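Local atomic coordinates of TetR family transcriptional regulator (Rhodococcus erythropolis, PDB entry 4ZA6), a protein that acts as a TetR-family transcriptional repressor, named QsdR, that probably controls the gene qsdA and thereby the degradation of quorum-sensing signals. Residues 6-9 / 10-13; 105-108 / 109-113; 127-130 / 131-134. All blocks are in the same frame, centred on the assembly; numbering follows the deposited sequence.

Contact 1: residues 6-9 / 10-13; sequences ERRR and AIDT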
loop_
_atom_site.group_PDB
_atom_site.type_symbol
_atom_site.label_atom_id
_atom_site.label_comp_id
_atom_site.label_asym_id
_atom_site.label_seq_id
_atom_site.Cartn_x
_atom_site.Cartn_y
_atom_site.Cartn_z
ATOM N N GLU A 6 -6.197 -23.100 -2.555
ATOM C CA GLU A 6 -6.879 -22.983 -1.250
ATOM C C GLU A 6 -6.716 -21.566 -0.656
ATOM O O GLU A 6 -7.713 -20.924 -0.317
ATOM C CB GLU A 6 -6.365 -24.038 -0.282
ATOM C CG GLU A 6 -7.039 -25.376 -0.539
ATOM C CD GLU A 6 -6.355 -26.566 0.102
ATOM O OE1 GLU A 6 -6.988 -27.647 0.154
ATOM O OE2 GLU A 6 -5.191 -26.423 0.544
ATOM N N ARG A 7 -5.467 -21.063 -0.605
ATOM C CA ARG A 7 -5.103 -19.729 -0.118
ATOM C C ARG A 7 -5.804 -18.647 -0.966
ATOM O O ARG A 7 -6.348 -17.701 -0.406
ATOM C CB ARG A 7 -3.564 -19.584 -0.180
ATOM C CG ARG A 7 -2.980 -18.301 0.438
ATOM C CD ARG A 7 -1.479 -18.214 0.225
ATOM N NE ARG A 7 -0.967 -16.867 0.514
ATOM C CZ ARG A 7 -0.665 -15.958 -0.412
ATOM N NH1 ARG A 7 -0.826 -16.231 -1.702
ATOM N NH2 ARG A 7 -0.209 -14.766 -0.053
ATOM N N ARG A 8 -5.833 -18.806 -2.309
ATOM C CA ARG A 8 -6.514 -17.864 -3.213
ATOM C C ARG A 8 -8.009 -17.725 -2.883
ATOM O O ARG A 8 -8.507 -16.608 -2.832
ATOM C CB ARG A 8 -6.281 -18.257 -4.691
ATOM C CG ARG A 8 -6.912 -17.362 -5.776
ATOM C CD ARG A 8 -6.557 -15.872 -5.777
ATOM N NE ARG A 8 -5.219 -15.548 -5.260
ATOM C CZ ARG A 8 -4.939 -14.426 -4.606
ATOM N NH1 ARG A 8 -5.891 -13.526 -4.373
ATOM N NH2 ARG A 8 -3.711 -14.200 -4.161
ATOM N N ARG A 9 -8.721 -18.856 -2.650
ATOM C CA ARG A 9 -10.136 -18.830 -2.281
ATOM C C ARG A 9 -10.284 -18.042 -0.984
ATOM O O ARG A 9 -11.146 -17.172 -0.901
ATOM C CB ARG A 9 -10.692 -20.247 -2.107
ATOM C CG ARG A 9 -10.943 -20.972 -3.417
ATOM C CD ARG A 9 -11.763 -22.210 -3.166
ATOM N NE ARG A 9 -11.594 -23.209 -4.224
ATOM C CZ ARG A 9 -10.823 -24.288 -4.124
ATOM N NH1 ARG A 9 -10.149 -24.530 -3.006
ATOM N NH2 ARG A 9 -10.728 -25.135 -5.136
ATOM N N ALA A 10 -9.389 -18.296 -0.010
ATOM C CA ALA A 10 -9.388 -17.611 1.287
ATOM C C ALA A 10 -9.163 -16.110 1.167
ATOM O O ALA A 10 -9.927 -15.348 1.753
ATOM C CB ALA A 10 -8.379 -18.248 2.236
ATOM N N ILE A 11 -8.143 -15.678 0.389
ATOM C CA ILE A 11 -7.851 -14.244 0.203
ATOM C C ILE A 11 -8.971 -13.562 -0.576
ATOM O O ILE A 11 -9.402 -12.473 -0.192
ATOM C CB ILE A 11 -6.464 -13.994 -0.437
ATOM C CG1 ILE A 11 -5.341 -14.699 0.357
ATOM C CG2 ILE A 11 -6.190 -12.478 -0.628
ATOM C CD1 ILE A 11 -4.041 -14.842 -0.436
ATOM N N ASP A 12 -9.460 -14.208 -1.652
ATOM C CA ASP A 12 -10.543 -13.650 -2.447
ATOM C C ASP A 12 -11.793 -13.397 -1.617
ATOM O O ASP A 12 -12.435 -12.357 -1.789
ATOM C CB ASP A 12 -10.862 -14.539 -3.658
ATOM C CG ASP A 12 -9.795 -14.529 -4.738
ATOM O OD1 ASP A 12 -8.802 -13.774 -4.593
ATOM O OD2 ASP A 12 -9.957 -15.257 -5.736
ATOM N N THR A 13 -12.133 -14.336 -0.717
ATOM C CA THR A 13 -13.299 -14.224 0.155
ATOM C C THR A 13 -13.076 -13.125 1.176
ATOM O O THR A 13 -13.960 -12.300 1.377
ATOM C CB THR A 13 -13.691 -15.615 0.729
ATOM O OG1 THR A 13 -13.818 -16.553 -0.363
ATOM C CG2 THR A 13 -14.992 -15.582 1.512
#
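Ala10 meets the residues one turn before it in helix 4-19, the first helix of the N-terminal three-helix bundle that carries the helix-turn-helix in TetR-family repressors. Ala10 N donates to Glu6 O in an ordinary i to i+4 bond. The small Ala10 CB rests 3.4 Å from Arg7 O. That CB also reaches Leu33 and Val44, so this face of the turn is packed against helices 26-33 and 37-44.

Ile11 comes next, and its N makes a 2.8 Å bond to Arg7 O. Its side chain does more: CG1 passes 3.3 Å from the same carbonyl oxygen, and CD1 ends over one face of the Arg7 guanidinium, 3.6 Å from CZ and close to the middle of the group. Arg7 gets there with an extended chain, CG anti to its backbone N (chi1 -174°). The contact is apolar methyl against a flat cation, and both residues also touch Thr53 of helix 47-69.

Asp12 takes the turn's charge pair. OD1 receives NH1 of Arg8 in a salt bridge of 2.9 Å, met on the syn side but somewhat out of the carboxylate plane, while the oxygen lies near the plane of the guanidinium; the two planes are 51° apart. The Arg8 chain is bent at chi2 and chi3, which curls it over toward Asp12 and brings CD within 3.3 Å of OD1. The other terminal nitrogen, NH2, forms a salt bridge to Glu57, so this guanidinium probably shares its charge between two carboxylates.

Thr13 closes the walk with two bonds to a single acceptor: its N at 3.0 Å and its OG1 at 2.8 Å both donate to Arg9 O, arriving from opposite faces of the carbonyl plane.

Contact 2: residues 105-108 / 109-113; sequences VFIK and LAMMP
Helix 103-111 belongs to the all-helical C-terminal domain of this TetR-type repressor, and its last turns bring Phe106 against Ala110. Ala110 CB stands over one face of the Phe106 ring as a CH-pi contact, 3.9 Å from the centroid and offset toward the rim, nearest CZ and CE2. With CG anti to the backbone N (chi1 -173°) and chi2 at 75°, the ring is carried along the helix toward that methyl. Tyr159 packs edge-to-face with the same ring, Leu55, Leu95 and Leu98 touch it, and a bound MPD molecule, probably from the crystallisation liquor, lies about 4 Å from its side chain. A serine in place of Phe106 is likely to leave the Ala110 methyl and Tyr159 without their aromatic partner and to open a gap between this helix and Leu55, Leu95 and Leu98.

On neighbouring faces, Val105 CG1 and Leu109 CD1 lie side by side, 3.9 Å apart, both residues touching Leu51 of helix 47-69. The Met111 chain bends at chi3 and swings CE back to Ile107 CG2 at 4.0 Å. Regular i to i+4 backbone bonds run as far as Met111 N, which reaches Ile107 O at 2.8 Å; Met112 then leaves helical geometry, and its N makes a weak bond to Lys108 O. Lys108 and Met112 run in the same direction, with CE of the lysine 3.8 Å from CE of the methionine.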
loop_
_atom_site.group_PDB
_atom_site.type_symbol
_atom_site.label_atom_id
_atom_site.label_comp_id
_atom_site.label_asym_id
_atom_site.label_seq_id
_atom_site.Cartn_x
_atom_site.Cartn_y
_atom_site.Cartn_z
ATOM N N VAL A 105 -5.031 -1.607 14.495
ATOM C CA VAL A 105 -4.683 -2.753 13.638
ATOM C C VAL A 105 -4.090 -2.192 12.368
ATOM O O VAL A 105 -3.009 -2.619 11.967
ATOM C CB VAL A 105 -5.910 -3.671 13.346
ATOM C CG1 VAL A 105 -5.605 -4.696 12.257
ATOM C CG2 VAL A 105 -6.375 -4.386 14.611
ATOM N N PHE A 106 -4.772 -1.191 11.757
ATOM C CA PHE A 106 -4.293 -0.588 10.516
ATOM C C PHE A 106 -2.936 0.130 10.650
ATOM O O PHE A 106 -2.092 -0.018 9.752
ATOM C CB PHE A 106 -5.352 0.326 9.860
ATOM C CG PHE A 106 -4.897 0.794 8.502
ATOM C CD1 PHE A 106 -4.911 -0.066 7.414
ATOM C CD2 PHE A 106 -4.322 2.049 8.339
ATOM C CE1 PHE A 106 -4.400 0.340 6.169
ATOM C CE2 PHE A 106 -3.848 2.465 7.090
ATOM C CZ PHE A 106 -3.881 1.601 6.014
ATOM N N ILE A 107 -2.717 0.881 11.747
ATOM C CA ILE A 107 -1.438 1.577 11.946
ATOM C C ILE A 107 -0.311 0.553 11.863
ATOM O O ILE A 107 0.680 0.772 11.148
ATOM C CB ILE A 107 -1.379 2.417 13.258
ATOM C CG1 ILE A 107 -2.324 3.652 13.184
ATOM C CG2 ILE A 107 0.079 2.898 13.506
ATOM C CD1 ILE A 107 -2.654 4.319 14.567
ATOM N N LYS A 108 -0.504 -0.594 12.555
ATOM C CA LYS A 108 0.432 -1.717 12.602
ATOM C C LYS A 108 0.667 -2.326 11.223
ATOM O O LYS A 108 1.816 -2.497 10.824
ATOM C CB LYS A 108 -0.055 -2.772 13.609
ATOM C CG LYS A 108 0.862 -3.966 13.770
ATOM C CD LYS A 108 0.494 -4.780 14.986
ATOM C CE LYS A 108 1.523 -5.837 15.238
ATOM N NZ LYS A 108 1.270 -7.089 14.464
ATOM N N LEU A 109 -0.402 -2.665 10.501
ATOM C CA LEU A 109 -0.277 -3.264 9.158
ATOM C C LEU A 109 0.362 -2.343 8.095
ATOM O O LEU A 109 1.097 -2.813 7.225
ATOM C CB LEU A 109 -1.668 -3.733 8.680
ATOM C CG LEU A 109 -2.336 -4.829 9.499
ATOM C CD1 LEU A 109 -3.692 -5.162 8.926
ATOM C CD2 LEU A 109 -1.487 -6.081 9.556
ATOM N N ALA A 110 0.083 -1.037 8.181
ATOM C CA ALA A 110 0.552 -0.044 7.214
ATOM C C ALA A 110 1.879 0.632 7.511
ATOM O O ALA A 110 2.579 1.000 6.577
ATOM C CB ALA A 110 -0.513 1.021 7.020
ATOM N N MET A 111 2.169 0.919 8.786
ATOM C CA MET A 111 3.346 1.736 9.133
ATOM C C MET A 111 4.460 1.066 9.897
ATOM O O MET A 111 5.438 1.707 10.263
ATOM C CB MET A 111 2.902 3.053 9.763
ATOM C CG MET A 111 2.342 4.000 8.721
ATOM S SD MET A 111 1.474 5.366 9.450
ATOM C CE MET A 111 -0.135 4.580 9.895
ATOM N N MET A 112 4.324 -0.228 10.104
ATOM C CA MET A 112 5.323 -1.081 10.709
ATOM C C MET A 112 5.782 -1.976 9.560
ATOM O O MET A 112 4.926 -2.311 8.725
ATOM C CB MET A 112 4.668 -1.956 11.798
ATOM C CG MET A 112 5.646 -2.766 12.589
ATOM S SD MET A 112 4.885 -3.828 13.804
ATOM C CE MET A 112 4.355 -5.258 12.763
ATOM N N PRO A 113 7.057 -2.449 9.491
ATOM C CA PRO A 113 7.409 -3.393 8.420
ATOM C C PRO A 113 6.440 -4.581 8.399
ATOM O O PRO A 113 5.958 -5.012 9.439
ATOM C CB PRO A 113 8.829 -3.818 8.791
ATOM C CG PRO A 113 9.395 -2.602 9.453
ATOM C CD PRO A 113 8.241 -2.143 10.322
HETATM O O HOH W 1 2.961 -4.817 9.676
#

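Contact 3: residues 127-130 / 131-134; sequences ILQS and QVDA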
loop_
_atom_site.group_PDB
_atom_site.type_symbol
_atom_site.label_atom_id
_atom_site.label_comp_id
_atom_site.label_asym_id
_atom_site.label_seq_id
_atom_site.Cartn_x
_atom_site.Cartn_y
_atom_site.Cartn_z
ATOM N N ILE A 127 9.762 0.542 -10.235
ATOM C CA ILE A 127 9.538 1.846 -10.880
ATOM C C ILE A 127 10.896 2.568 -11.028
ATOM O O ILE A 127 11.212 3.083 -12.105
ATOM C CB ILE A 127 8.508 2.712 -10.102
ATOM C CG1 ILE A 127 7.078 2.170 -10.278
ATOM C CG2 ILE A 127 8.573 4.185 -10.551
ATOM C CD1 ILE A 127 6.136 2.443 -9.070
ATOM N N LEU A 128 11.690 2.587 -9.953
ATOM C CA LEU A 128 13.012 3.210 -9.943
ATOM C C LEU A 128 13.951 2.549 -10.931
ATOM O O LEU A 128 14.602 3.252 -11.710
ATOM C CB LEU A 128 13.628 3.212 -8.533
ATOM C CG LEU A 128 12.908 4.058 -7.487
ATOM C CD1 LEU A 128 13.506 3.859 -6.112
ATOM C CD2 LEU A 128 12.895 5.532 -7.866
ATOM N N GLN A 129 13.982 1.205 -10.950
ATOM C CA GLN A 129 14.854 0.452 -11.848
ATOM C C GLN A 129 14.483 0.695 -13.301
ATOM O O GLN A 129 15.381 0.883 -14.109
ATOM C CB GLN A 129 14.842 -1.048 -11.514
ATOM C CG GLN A 129 15.836 -1.887 -12.337
ATOM C CD GLN A 129 17.282 -1.548 -12.055
ATOM O OE1 GLN A 129 17.995 -0.981 -12.893
ATOM N NE2 GLN A 129 17.747 -1.884 -10.864
ATOM N N SER A 130 13.182 0.718 -13.633
ATOM C CA SER A 130 12.742 0.963 -15.013
ATOM C C SER A 130 13.134 2.361 -15.467
ATOM O O SER A 130 13.587 2.514 -16.597
ATOM C CB SER A 130 11.251 0.678 -15.204
ATOM O OG SER A 130 10.411 1.576 -14.494
ATOM N N GLN A 131 13.027 3.364 -14.581
ATOM C CA GLN A 131 13.441 4.738 -14.901
ATOM C C GLN A 131 14.951 4.856 -15.108
ATOM O O GLN A 131 15.378 5.612 -15.967
ATOM C CB GLN A 131 12.911 5.756 -13.864
ATOM C CG GLN A 131 11.385 5.952 -13.925
ATOM C CD GLN A 131 10.879 6.331 -15.299
ATOM O OE1 GLN A 131 11.392 7.242 -15.943
ATOM N NE2 GLN A 131 9.874 5.637 -15.788
ATOM N N VAL A 132 15.754 4.085 -14.346
ATOM C CA VAL A 132 17.223 4.021 -14.464
ATOM C C VAL A 132 17.557 3.310 -15.775
ATOM O O VAL A 132 18.412 3.782 -16.526
ATOM C CB VAL A 132 17.895 3.338 -13.234
ATOM C CG1 VAL A 132 19.355 2.945 -13.522
ATOM C CG2 VAL A 132 17.813 4.237 -12.012
ATOM N N ASP A 133 16.829 2.222 -16.078
ATOM C CA ASP A 133 16.989 1.438 -17.302
ATOM C C ASP A 133 16.673 2.250 -18.561
ATOM O O ASP A 133 17.333 2.072 -19.597
ATOM C CB ASP A 133 16.147 0.152 -17.236
ATOM C CG ASP A 133 16.701 -0.924 -16.307
ATOM O OD1 ASP A 133 17.877 -0.803 -15.885
ATOM O OD2 ASP A 133 15.964 -1.882 -16.008
ATOM N N ALA A 134 15.706 3.182 -18.451
ATOM C CA ALA A 134 15.276 4.069 -19.533
ATOM C C ALA A 134 16.209 5.288 -19.714
ATOM O O ALA A 134 15.959 6.125 -20.578
ATOM C CB ALA A 134 13.859 4.543 -19.254
#
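Gln131 leaves the backbone beside the carbonyls of the preceding turn. Its CB lies 3.6 Å from Ile127 O, and CG, placed beside the backbone N (chi1 -69°), passes a little closer to that same oxygen, at 3.4 Å. The chain bends at chi2 (-55°), which carries CD and the amide away from Ile127 O, and at the tip OE1 accepts a hydrogen bond from Gly74 N. The amide oxygen of this buried residue is thus satisfied at the start of helix 74-90, while the side chain also rests on Tyr77 and Leu137.

Ile127 O itself is gripped twice. Gln131 N donates to Ile127 O at 3.1 Å. Ser130 OG, whose chi1 of 67° folds the hydroxyl back along the helix, donates to Ile127 O at 2.9 Å; both come in from the same face of the carbonyl plane. The same hydroxyl lies within weak hydrogen-bonding reach of Glu126 O, so its one proton goes mainly to Ile127 O or is shared between the two. All this happens at the C-terminal end of helix 115-133, in the helical C-terminal domain of the TetR-type fold. Ile127 and Leu128 pack against Ile78 of helix 74-90, and Leu128 also reaches Leu146 of helix 143-158.

Farther along, Val132 N bonds to Leu128 O, and Val132 CG2 sits 3.4 Å from that oxygen. Gln129 and Asp133 cross on the outer side of the turn, the aliphatic CG of Gln129 lying 3.7 Å from Asp133 OD2. Asp133 N bonds to Gln129 O. The last i to i+4 bond of this stretch, Ala134 N to Ser130 O, is 2.9 Å long.

From the N terminus the three contacts come in series, each within one helix, so none closes a long loop and none nests in or crosses another. Contact 1 sits in helix 4-19 of the N-terminal bundle, which in TetR-family repressors binds DNA; contacts 2 and 3 lie in helices 103-111 and 115-133, which follow each other in the C-terminal domain. None touches another, and the centres of contacts 2 and 3 are about 28 Å apart, on opposite sides of the chain's centre. What joins them is helix 47-69: residues 6-13 meet it around Thr53 and Val54, residues 105-109 at Leu51 and Leu55, and Ile127 at Tyr63 and Met67.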